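Long-range contacts in coenzyme A transferase (PDB 3QLI), which probably transfers coenzyme A between acyl-CoA thioesters and carboxylates such as acetate: residues Y88-M99 / D115-S126; Q340-N348 / P405-V413. All blocks are in the same frame, centred on the assembly; numbering follows the deposited sequence.

Contact 1 of 2, residues Y88-M99 / D115-S126; sequences YELNNRIKPYSM and DGGRKVVNYVPS
Two backbone hydrogen bonds tie strand 94-98 to the extended chain 121-126: Asn122 N gives to Pro96 O at 2.9 Å, and Val124 N gives to Ser98 O at 3.1 Å. The two chains run parallel here, Pro96 to Met99 opposite Val121 to Val124, and Tyr97 CA and Tyr123 CA add C-H...O contacts to Asn122 O and Ser98 O. Among side-chain hydrogen bonds, the amide of Asn91 sends ND2 to Val120 O at 2.7 Å, with the acceptor close to the amide plane. In Tyr88, CG anti to the backbone N (chi1 -170°) carries the ring to the 115-118 bend, where OH donates to the anti lone pair of Asp115 OD2 at 3.0 Å; Arg118 NH1 forms a salt bridge with that same oxygen, so two donors grip it. Strand 94-98 is the outermost within this chain of a six-stranded parallel sheet, and helix 103-114 makes the connection to the chain that runs along its outer edge. Aromatic and apolar packing follows the edge: Asn122 CB makes a CH-pi contact over the centre of the Tyr97 ring, 3.9 Å from its centroid, with the Asn122 amide stacked nearly flat (18° between planes), while Val124 CG2 meets the ring at its edge. Met99 CG packs on Val124 CB at 3.9 Å. One water bridges Met99 O, Val124 O and Ser126 OG; the Tyr123 hydroxyl is hydrogen-bonded to Ser360 OG.

Contact 2 of 2, residues Q340-N348 / P405-V413; sequences QIDLTGACN and PRIDTHYIV
Thr344 and Arg406 cross at about a right angle: the CB of Thr344 lies 3.8 Å from CD of the arginine, whose chain runs extended from CG to NE past the threonine. Arg406 CG stands between its own N and carbonyl carbon (chi1 71°), and CB approaches Thr344 O to 3.3 Å. A water links that carbonyl to Arg406 NH1, while NH2 bonds Gln356 O of the second subunit. Thr409 points its hydroxyl at the turn, OG1 giving to Gly345 O at 2.7 Å with the donor tilted 25° from the carbonyl plane. Further along, Ile341 and Ile412 meet obliquely, CD1 of the first 3.9 Å from CG2 of the second, and Cys347 SG is 4.4 Å from Ile412 CG2. A type I turn, Asp342 to Gly345, closes the hairpin of strands 340-342 and 347-348. Asp342 OD1 fixes it from inside, accepting from Thr344 OG1 at 2.6 Å on the syn side; Thr344 N (an Asx turn) and Ala346 N reach the same oxygen from opposite faces of the carboxylate. With three donors on one oxygen, the carboxylate probably stays ionised, and the well-bonded turn presents Gly345 O to Thr409.

In the fold
Contact 1 closes before contact 2 opens, so the two follow in series, the first in the N-terminal half and the second in the C-terminal half. Their centres lie 31 Å apart, nearest atoms about 11 Å, and they share no sheet: residues 88-99 supply the outermost strand within this chain of the parallel sheet, whereas contact 2 sets the 340-348 hairpin against the chain entering strand 411-414 of a mixed sheet. Across the dimer, Tyr123 of contact 1 packs on Arg406 of the second subunit, joining opposite halves of the two subunits. Residues seen to bind CoA lie near both, Glu350 and Ser358 by contact 1, Gln363 and Arg393 by contact 2, consistent with a CoA site region near the interface.

Contact 1 of 2, residues Y88-M99 / D115-S126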
loop_
_atom_site.group_PDB
_atom_site.type_symbol
_atom_site.label_atom_id
_atom_site.label_comp_id
_atom_site.label_asym_id
_atom_site.label_seq_id
_atom_site.Cartn_x
_atom_site.Cartn_y
_atom_site.Cartn_z
ATOM N N TYR A 88 32.883 6.997 7.589
ATOM C CA TYR A 88 32.431 7.827 8.708
ATOM C C TYR A 88 33.168 9.161 8.771
ATOM O O TYR A 88 32.564 10.208 9.015
ATOM C CB TYR A 88 32.604 7.057 10.024
ATOM C CG TYR A 88 31.963 7.711 11.228
ATOM C CD1 TYR A 88 30.641 7.434 11.576
ATOM C CD2 TYR A 88 32.683 8.594 12.029
ATOM C CE1 TYR A 88 30.049 8.023 12.672
ATOM C CE2 TYR A 88 32.098 9.188 13.136
ATOM C CZ TYR A 88 30.786 8.899 13.453
ATOM O OH TYR A 88 30.204 9.490 14.551
ATOM N N GLU A 89 34.470 9.127 8.512
ATOM C CA GLU A 89 35.301 10.323 8.675
ATOM C C GLU A 89 34.943 11.420 7.688
ATOM O O GLU A 89 35.317 12.577 7.876
ATOM C CB GLU A 89 36.780 9.975 8.527
ATOM C CG GLU A 89 37.181 8.699 9.248
ATOM C CD GLU A 89 37.030 7.473 8.367
ATOM O OE1 GLU A 89 37.729 7.398 7.326
ATOM O OE2 GLU A 89 36.218 6.589 8.711
ATOM N N LEU A 90 34.223 11.066 6.628
ATOM C CA LEU A 90 33.833 12.041 5.613
ATOM C C LEU A 90 32.390 12.506 5.783
ATOM O O LEU A 90 31.887 13.299 4.988
ATOM C CB LEU A 90 34.020 11.457 4.210
ATOM C CG LEU A 90 35.382 10.859 3.858
ATOM C CD1 LEU A 90 35.357 10.259 2.462
ATOM C CD2 LEU A 90 36.479 11.901 3.973
ATOM N N ASN A 91 31.731 12.004 6.820
ATOM C CA ASN A 91 30.335 12.332 7.088
ATOM C C ASN A 91 30.015 13.823 7.193
ATOM O O ASN A 91 28.874 14.230 6.988
ATOM C CB ASN A 91 29.850 11.607 8.345
ATOM C CG ASN A 91 28.344 11.476 8.393
ATOM O OD1 ASN A 91 27.652 12.336 8.938
ATOM N ND2 ASN A 91 27.825 10.398 7.818
ATOM N N ASN A 92 31.016 14.632 7.517
ATOM C CA ASN A 92 30.812 16.071 7.658
ATOM C C ASN A 92 30.837 16.817 6.327
ATOM O O ASN A 92 30.559 18.013 6.272
ATOM C CB ASN A 92 31.858 16.666 8.602
ATOM C CG ASN A 92 33.268 16.563 8.050
ATOM O OD1 ASN A 92 33.660 15.532 7.504
ATOM N ND2 ASN A 92 34.039 17.635 8.193
ATOM N N ARG A 93 31.171 16.105 5.258
ATOM C CA ARG A 93 31.268 16.708 3.933
ATOM C C ARG A 93 30.390 16.020 2.902
ATOM O O ARG A 93 29.823 16.672 2.034
ATOM C CB ARG A 93 32.720 16.705 3.455
ATOM C CG ARG A 93 33.602 17.704 4.221
ATOM C CD ARG A 93 35.039 17.710 3.742
ATOM N NE ARG A 93 35.790 18.747 4.444
ATOM C CZ ARG A 93 35.798 20.032 4.095
ATOM N NH1 ARG A 93 35.104 20.450 3.036
ATOM N NH2 ARG A 93 36.509 20.903 4.803
ATOM N N ILE A 94 30.313 14.694 2.977
ATOM C CA ILE A 94 29.434 13.929 2.094
ATOM C C ILE A 94 28.334 13.346 2.957
ATOM O O ILE A 94 28.595 12.493 3.791
ATOM C CB ILE A 94 30.195 12.805 1.378
ATOM C CG1 ILE A 94 31.318 13.410 0.525
ATOM C CG2 ILE A 94 29.233 11.962 0.525
ATOM C CD1 ILE A 94 32.211 12.407 -0.147
ATOM N N LYS A 95 27.106 13.821 2.767
ATOM C CA LYS A 95 26.004 13.461 3.653
ATOM C C LYS A 95 25.173 12.314 3.070
ATOM O O LYS A 95 24.593 12.455 1.996
ATOM C CB LYS A 95 25.086 14.667 3.868
ATOM C CG LYS A 95 25.792 15.975 4.186
ATOM C CD LYS A 95 26.684 15.845 5.404
ATOM C CE LYS A 95 27.196 17.201 5.863
ATOM N NZ LYS A 95 26.074 18.124 6.212
ATOM N N PRO A 96 25.116 11.174 3.774
ATOM C CA PRO A 96 24.306 10.058 3.273
ATOM C C PRO A 96 22.831 10.345 3.460
ATOM O O PRO A 96 22.354 10.461 4.593
ATOM C CB PRO A 96 24.730 8.885 4.161
ATOM C CG PRO A 96 26.077 9.300 4.720
ATOM C CD PRO A 96 25.955 10.775 4.918
ATOM N N TYR A 97 22.126 10.498 2.343
ATOM C CA TYR A 97 20.673 10.606 2.346
ATOM C C TYR A 97 20.191 9.268 1.824
ATOM O O TYR A 97 19.737 9.140 0.695
ATOM C CB TYR A 97 20.208 11.800 1.490
ATOM C CG TYR A 97 20.214 13.080 2.310
ATOM C CD1 TYR A 97 19.027 13.736 2.629
ATOM C CD2 TYR A 97 21.405 13.586 2.828
ATOM C CE1 TYR A 97 19.029 14.884 3.412
ATOM C CE2 TYR A 97 21.414 14.737 3.630
ATOM C CZ TYR A 97 20.225 15.376 3.911
ATOM O OH TYR A 97 20.212 16.512 4.692
ATOM N N SER A 98 20.353 8.263 2.674
ATOM C CA SER A 98 20.144 6.876 2.299
ATOM C C SER A 98 18.660 6.622 2.169
ATOM O O SER A 98 17.870 7.036 3.017
ATOM C CB SER A 98 20.722 5.968 3.382
ATOM O OG SER A 98 21.938 6.498 3.883
ATOM N N MET A 99 18.283 5.919 1.114
ATOM C CA MET A 99 16.879 5.608 0.890
ATOM C C MET A 99 16.542 4.152 1.219
ATOM O O MET A 99 15.371 3.779 1.264
ATOM C CB MET A 99 16.488 6.028 -0.523
ATOM C CG MET A 99 16.700 7.543 -0.688
ATOM S SD MET A 99 16.414 8.236 -2.316
ATOM C CE MET A 99 14.620 8.305 -2.361
ATOM N N ASP A 115 29.271 8.021 19.269
ATOM C CA ASP A 115 30.054 9.249 19.203
ATOM C C ASP A 115 29.207 10.472 19.549
ATOM O O ASP A 115 28.881 11.281 18.683
ATOM C CB ASP A 115 30.652 9.400 17.803
ATOM C CG ASP A 115 31.589 10.583 17.689
ATOM O OD1 ASP A 115 32.104 11.041 18.729
ATOM O OD2 ASP A 115 31.809 11.054 16.555
ATOM N N GLY A 116 28.866 10.604 20.827
ATOM C CA GLY A 116 28.069 11.717 21.310
ATOM C C GLY A 116 26.650 11.810 20.775
ATOM O O GLY A 116 26.095 12.902 20.673
ATOM N N GLY A 117 26.061 10.665 20.444
ATOM C CA GLY A 117 24.699 10.609 19.939
ATOM C C GLY A 117 24.446 11.389 18.661
ATOM O O GLY A 117 23.375 11.963 18.474
ATOM N N ARG A 118 25.442 11.408 17.785
ATOM C CA ARG A 118 25.360 12.104 16.505
ATOM C C ARG A 118 24.485 11.415 15.454
ATOM O O ARG A 118 24.477 10.190 15.351
ATOM C CB ARG A 118 26.766 12.258 15.921
ATOM C CG ARG A 118 27.447 13.574 16.225
ATOM C CD ARG A 118 28.847 13.603 15.628
ATOM N NE ARG A 118 28.821 13.770 14.177
ATOM C CZ ARG A 118 29.674 13.188 13.340
ATOM N NH1 ARG A 118 30.628 12.395 13.803
ATOM N NH2 ARG A 118 29.572 13.401 12.035
ATOM N N LYS A 119 23.773 12.214 14.663
ATOM C CA LYS A 119 22.978 11.713 13.551
ATOM C C LYS A 119 23.908 11.808 12.354
ATOM O O LYS A 119 24.402 12.888 12.036
ATOM C CB LYS A 119 21.728 12.562 13.330
ATOM C CG LYS A 119 20.778 11.988 12.292
ATOM C CD LYS A 119 19.528 12.836 12.147
ATOM C CE LYS A 119 18.276 11.980 12.181
ATOM N NZ LYS A 119 18.220 11.027 11.041
ATOM N N VAL A 120 24.170 10.681 11.703
ATOM C CA VAL A 120 25.156 10.657 10.626
ATOM C C VAL A 120 24.592 10.060 9.332
ATOM O O VAL A 120 25.211 10.164 8.274
ATOM C CB VAL A 120 26.430 9.904 11.053
ATOM C CG1 VAL A 120 27.108 10.650 12.200
ATOM C CG2 VAL A 120 26.086 8.486 11.482
ATOM N N VAL A 121 23.421 9.441 9.432
ATOM C CA VAL A 121 22.676 8.987 8.267
ATOM C C VAL A 121 21.326 9.685 8.261
ATOM O O VAL A 121 20.640 9.740 9.279
ATOM C CB VAL A 121 22.462 7.465 8.286
ATOM C CG1 VAL A 121 21.443 7.036 7.215
ATOM C CG2 VAL A 121 23.804 6.723 8.138
ATOM N N ASN A 122 20.952 10.247 7.117
ATOM C CA ASN A 122 19.673 10.925 7.019
ATOM C C ASN A 122 18.717 10.166 6.120
ATOM O O ASN A 122 18.625 10.427 4.921
ATOM C CB ASN A 122 19.851 12.355 6.520
ATOM C CG ASN A 122 18.972 13.336 7.268
ATOM O OD1 ASN A 122 17.763 13.116 7.431
ATOM N ND2 ASN A 122 19.578 14.402 7.765
ATOM N N TYR A 123 18.018 9.209 6.708
ATOM C CA TYR A 123 17.048 8.410 5.973
ATOM C C TYR A 123 16.002 9.284 5.283
ATOM O O TYR A 123 15.426 10.176 5.901
ATOM C CB TYR A 123 16.362 7.429 6.929
ATOM C CG TYR A 123 15.260 6.597 6.303
ATOM C CD1 TYR A 123 15.539 5.659 5.313
ATOM C CD2 TYR A 123 13.949 6.732 6.723
ATOM C CE1 TYR A 123 14.527 4.892 4.741
ATOM C CE2 TYR A 123 12.927 5.969 6.164
ATOM C CZ TYR A 123 13.224 5.052 5.180
ATOM O OH TYR A 123 12.211 4.297 4.638
ATOM N N VAL A 124 15.761 9.009 4.001
ATOM C CA VAL A 124 14.729 9.694 3.225
ATOM C C VAL A 124 13.609 8.693 2.972
ATOM O O VAL A 124 13.773 7.765 2.180
ATOM C CB VAL A 124 15.284 10.177 1.869
ATOM C CG1 VAL A 124 14.199 10.904 1.060
ATOM C CG2 VAL A 124 16.513 11.069 2.081
ATOM N N PRO A 125 12.473 8.850 3.666
ATOM C CA PRO A 125 11.425 7.837 3.481
ATOM C C PRO A 125 10.855 7.890 2.065
ATOM O O PRO A 125 10.631 8.980 1.527
ATOM C CB PRO A 125 10.354 8.243 4.507
ATOM C CG PRO A 125 11.099 9.121 5.525
ATOM C CD PRO A 125 12.118 9.851 4.692
ATOM N N SER A 126 10.620 6.727 1.463
ATOM C CA SER A 126 10.053 6.693 0.126
ATOM C C SER A 126 9.565 5.299 -0.197
ATOM O O SER A 126 9.848 4.356 0.544
ATOM C CB SER A 126 11.101 7.095 -0.917
ATOM O OG SER A 126 12.008 6.022 -1.160
HETATM O O HOH W 1 13.265 5.344 1.104
#

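Contact 2 of 2, residues Q340-N348 / P405-V413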
loop_
_atom_site.group_PDB
_atom_site.type_symbol
_atom_site.label_atom_id
_atom_site.label_comp_id
_atom_site.label_asym_id
_atom_site.label_seq_id
_atom_site.Cartn_x
_atom_site.Cartn_y
_atom_site.Cartn_z
ATOM N N GLN A 340 10.465 -11.323 11.085
ATOM C CA GLN A 340 9.479 -11.672 12.105
ATOM C C GLN A 340 8.074 -11.658 11.535
ATOM O O GLN A 340 7.772 -10.892 10.614
ATOM C CB GLN A 340 9.510 -10.663 13.255
ATOM C CG GLN A 340 10.861 -10.398 13.861
ATOM C CD GLN A 340 10.778 -9.292 14.885
ATOM O OE1 GLN A 340 10.296 -8.198 14.591
ATOM N NE2 GLN A 340 11.203 -9.582 16.107
ATOM N N ILE A 341 7.209 -12.492 12.106
ATOM C CA ILE A 341 5.789 -12.459 11.807
ATOM C C ILE A 341 5.049 -12.407 13.135
ATOM O O ILE A 341 5.358 -13.177 14.046
ATOM C CB ILE A 341 5.338 -13.730 11.045
ATOM C CG1 ILE A 341 6.142 -13.904 9.750
ATOM C CG2 ILE A 341 3.850 -13.662 10.740
ATOM C CD1 ILE A 341 5.748 -15.168 8.965
ATOM N N ASP A 342 4.084 -11.506 13.277
ATOM C CA ASP A 342 3.373 -11.472 14.549
ATOM C C ASP A 342 2.010 -12.153 14.465
ATOM O O ASP A 342 1.611 -12.616 13.397
ATOM C CB ASP A 342 3.333 -10.065 15.183
ATOM C CG ASP A 342 2.353 -9.111 14.500
ATOM O OD1 ASP A 342 1.454 -9.563 13.741
ATOM O OD2 ASP A 342 2.483 -7.886 14.772
ATOM N N LEU A 343 1.324 -12.257 15.600
ATOM C CA LEU A 343 0.079 -13.009 15.658
ATOM C C LEU A 343 -1.094 -12.353 14.934
ATOM O O LEU A 343 -2.158 -12.959 14.809
ATOM C CB LEU A 343 -0.294 -13.326 17.117
ATOM C CG LEU A 343 0.718 -14.244 17.812
ATOM C CD1 LEU A 343 0.347 -14.482 19.278
ATOM C CD2 LEU A 343 0.837 -15.579 17.050
ATOM N N THR A 344 -0.900 -11.124 14.453
ATOM C CA THR A 344 -1.911 -10.455 13.641
ATOM C C THR A 344 -1.693 -10.755 12.162
ATOM O O THR A 344 -2.575 -10.496 11.341
ATOM C CB THR A 344 -1.902 -8.908 13.821
ATOM O OG1 THR A 344 -0.804 -8.343 13.095
ATOM C CG2 THR A 344 -1.790 -8.527 15.288
ATOM N N GLY A 345 -0.523 -11.304 11.828
ATOM C CA GLY A 345 -0.195 -11.601 10.443
ATOM C C GLY A 345 0.647 -10.521 9.770
ATOM O O GLY A 345 0.959 -10.625 8.589
ATOM N N ALA A 346 1.012 -9.481 10.516
ATOM C CA ALA A 346 1.930 -8.468 10.002
ATOM C C ALA A 346 3.354 -9.029 9.987
ATOM O O ALA A 346 3.702 -9.863 10.828
ATOM C CB ALA A 346 1.867 -7.221 10.870
ATOM N N CYS A 347 4.178 -8.560 9.051
ATOM C CA CYS A 347 5.565 -9.025 8.927
ATOM C C CYS A 347 6.552 -7.872 9.052
ATOM O O CYS A 347 6.252 -6.736 8.658
ATOM C CB CYS A 347 5.770 -9.732 7.581
ATOM S SG CYS A 347 4.538 -11.076 7.336
ATOM N N ASN A 348 7.730 -8.178 9.586
ATOM C CA ASN A 348 8.780 -7.176 9.773
ATOM C C ASN A 348 10.110 -7.649 9.211
ATOM O O ASN A 348 10.595 -8.721 9.576
ATOM C CB ASN A 348 8.955 -6.856 11.256
ATOM C CG ASN A 348 10.069 -5.857 11.501
ATOM O OD1 ASN A 348 10.279 -4.941 10.708
ATOM N ND2 ASN A 348 10.795 -6.036 12.599
ATOM N N PRO A 405 1.816 -4.942 6.215
ATOM C CA PRO A 405 0.658 -4.775 7.102
ATOM C C PRO A 405 -0.176 -6.041 7.148
ATOM O O PRO A 405 -0.222 -6.795 6.159
ATOM C CB PRO A 405 -0.150 -3.668 6.410
ATOM C CG PRO A 405 0.846 -2.939 5.563
ATOM C CD PRO A 405 1.761 -4.020 5.066
ATOM N N ARG A 406 -0.855 -6.277 8.264
ATOM C CA ARG A 406 -1.676 -7.474 8.367
ATOM C C ARG A 406 -2.796 -7.458 7.330
ATOM O O ARG A 406 -3.322 -8.501 6.978
ATOM C CB ARG A 406 -2.268 -7.621 9.763
ATOM C CG ARG A 406 -3.372 -6.607 10.084
ATOM C CD ARG A 406 -4.102 -7.007 11.368
ATOM N NE ARG A 406 -4.753 -5.866 12.007
ATOM C CZ ARG A 406 -5.390 -5.924 13.175
ATOM N NH1 ARG A 406 -5.477 -7.074 13.830
ATOM N NH2 ARG A 406 -5.938 -4.827 13.689
ATOM N N ILE A 407 -3.168 -6.282 6.830
ATOM C CA ILE A 407 -4.251 -6.252 5.846
ATOM C C ILE A 407 -3.784 -6.703 4.467
ATOM O O ILE A 407 -4.604 -6.941 3.589
ATOM C CB ILE A 407 -4.916 -4.858 5.730
ATOM C CG1 ILE A 407 -3.881 -3.802 5.319
ATOM C CG2 ILE A 407 -5.652 -4.501 7.038
ATOM C CD1 ILE A 407 -4.453 -2.403 5.176
ATOM N N ASP A 408 -2.472 -6.766 4.262
ATOM C CA ASP A 408 -1.930 -7.155 2.962
ATOM C C ASP A 408 -1.333 -8.556 2.875
ATOM O O ASP A 408 -1.176 -9.097 1.782
ATOM C CB ASP A 408 -0.872 -6.145 2.513
ATOM C CG ASP A 408 -1.459 -4.788 2.198
ATOM O OD1 ASP A 408 -2.427 -4.726 1.414
ATOM O OD2 ASP A 408 -0.951 -3.787 2.737
ATOM N N THR A 409 -1.006 -9.151 4.014
ATOM C CA THR A 409 -0.390 -10.469 3.993
ATOM C C THR A 409 -1.315 -11.504 3.368
ATOM O O THR A 409 -2.515 -11.517 3.620
ATOM C CB THR A 409 0.044 -10.924 5.398
ATOM O OG1 THR A 409 0.826 -9.893 6.013
ATOM C CG2 THR A 409 0.877 -12.191 5.308
ATOM N N HIS A 410 -0.737 -12.365 2.541
ATOM C CA HIS A 410 -1.496 -13.401 1.864
ATOM C C HIS A 410 -1.144 -14.763 2.436
ATOM O O HIS A 410 -1.886 -15.327 3.233
ATOM C CB HIS A 410 -1.181 -13.374 0.367
ATOM C CG HIS A 410 -2.060 -14.262 -0.456
ATOM N ND1 HIS A 410 -1.767 -14.593 -1.762
ATOM C CD2 HIS A 410 -3.223 -14.888 -0.162
ATOM C CE1 HIS A 410 -2.712 -15.383 -2.236
ATOM N NE2 HIS A 410 -3.608 -15.578 -1.285
ATOM N N TYR A 411 0.013 -15.271 2.035
ATOM C CA TYR A 411 0.482 -16.567 2.486
ATOM C C TYR A 411 1.760 -16.435 3.289
ATOM O O TYR A 411 2.708 -15.793 2.840
ATOM C CB TYR A 411 0.829 -17.442 1.277
ATOM C CG TYR A 411 -0.276 -18.321 0.747
ATOM C CD1 TYR A 411 -0.534 -19.562 1.311
ATOM C CD2 TYR A 411 -1.038 -17.923 -0.338
ATOM C CE1 TYR A 411 -1.538 -20.373 0.818
ATOM C CE2 TYR A 411 -2.043 -18.724 -0.837
ATOM C CZ TYR A 411 -2.288 -19.947 -0.257
ATOM O OH TYR A 411 -3.290 -20.744 -0.756
ATOM N N ILE A 412 1.804 -17.051 4.464
ATOM C CA ILE A 412 3.054 -17.072 5.216
ATOM C C ILE A 412 3.530 -18.514 5.298
ATOM O O ILE A 412 2.719 -19.435 5.252
ATOM C CB ILE A 412 2.894 -16.505 6.623
ATOM C CG1 ILE A 412 1.757 -17.210 7.371
ATOM C CG2 ILE A 412 2.673 -14.977 6.547
ATOM C CD1 ILE A 412 1.701 -16.866 8.868
ATOM N N VAL A 413 4.842 -18.697 5.403
ATOM C CA VAL A 413 5.436 -20.034 5.418
ATOM C C VAL A 413 6.587 -20.092 6.405
ATOM O O VAL A 413 7.408 -19.178 6.453
ATOM C CB VAL A 413 5.990 -20.416 4.038
ATOM C CG1 VAL A 413 6.859 -21.699 4.131
ATOM C CG2 VAL A 413 4.839 -20.584 3.032
HETATM O O HOH W 2 -5.220 -9.822 13.071
#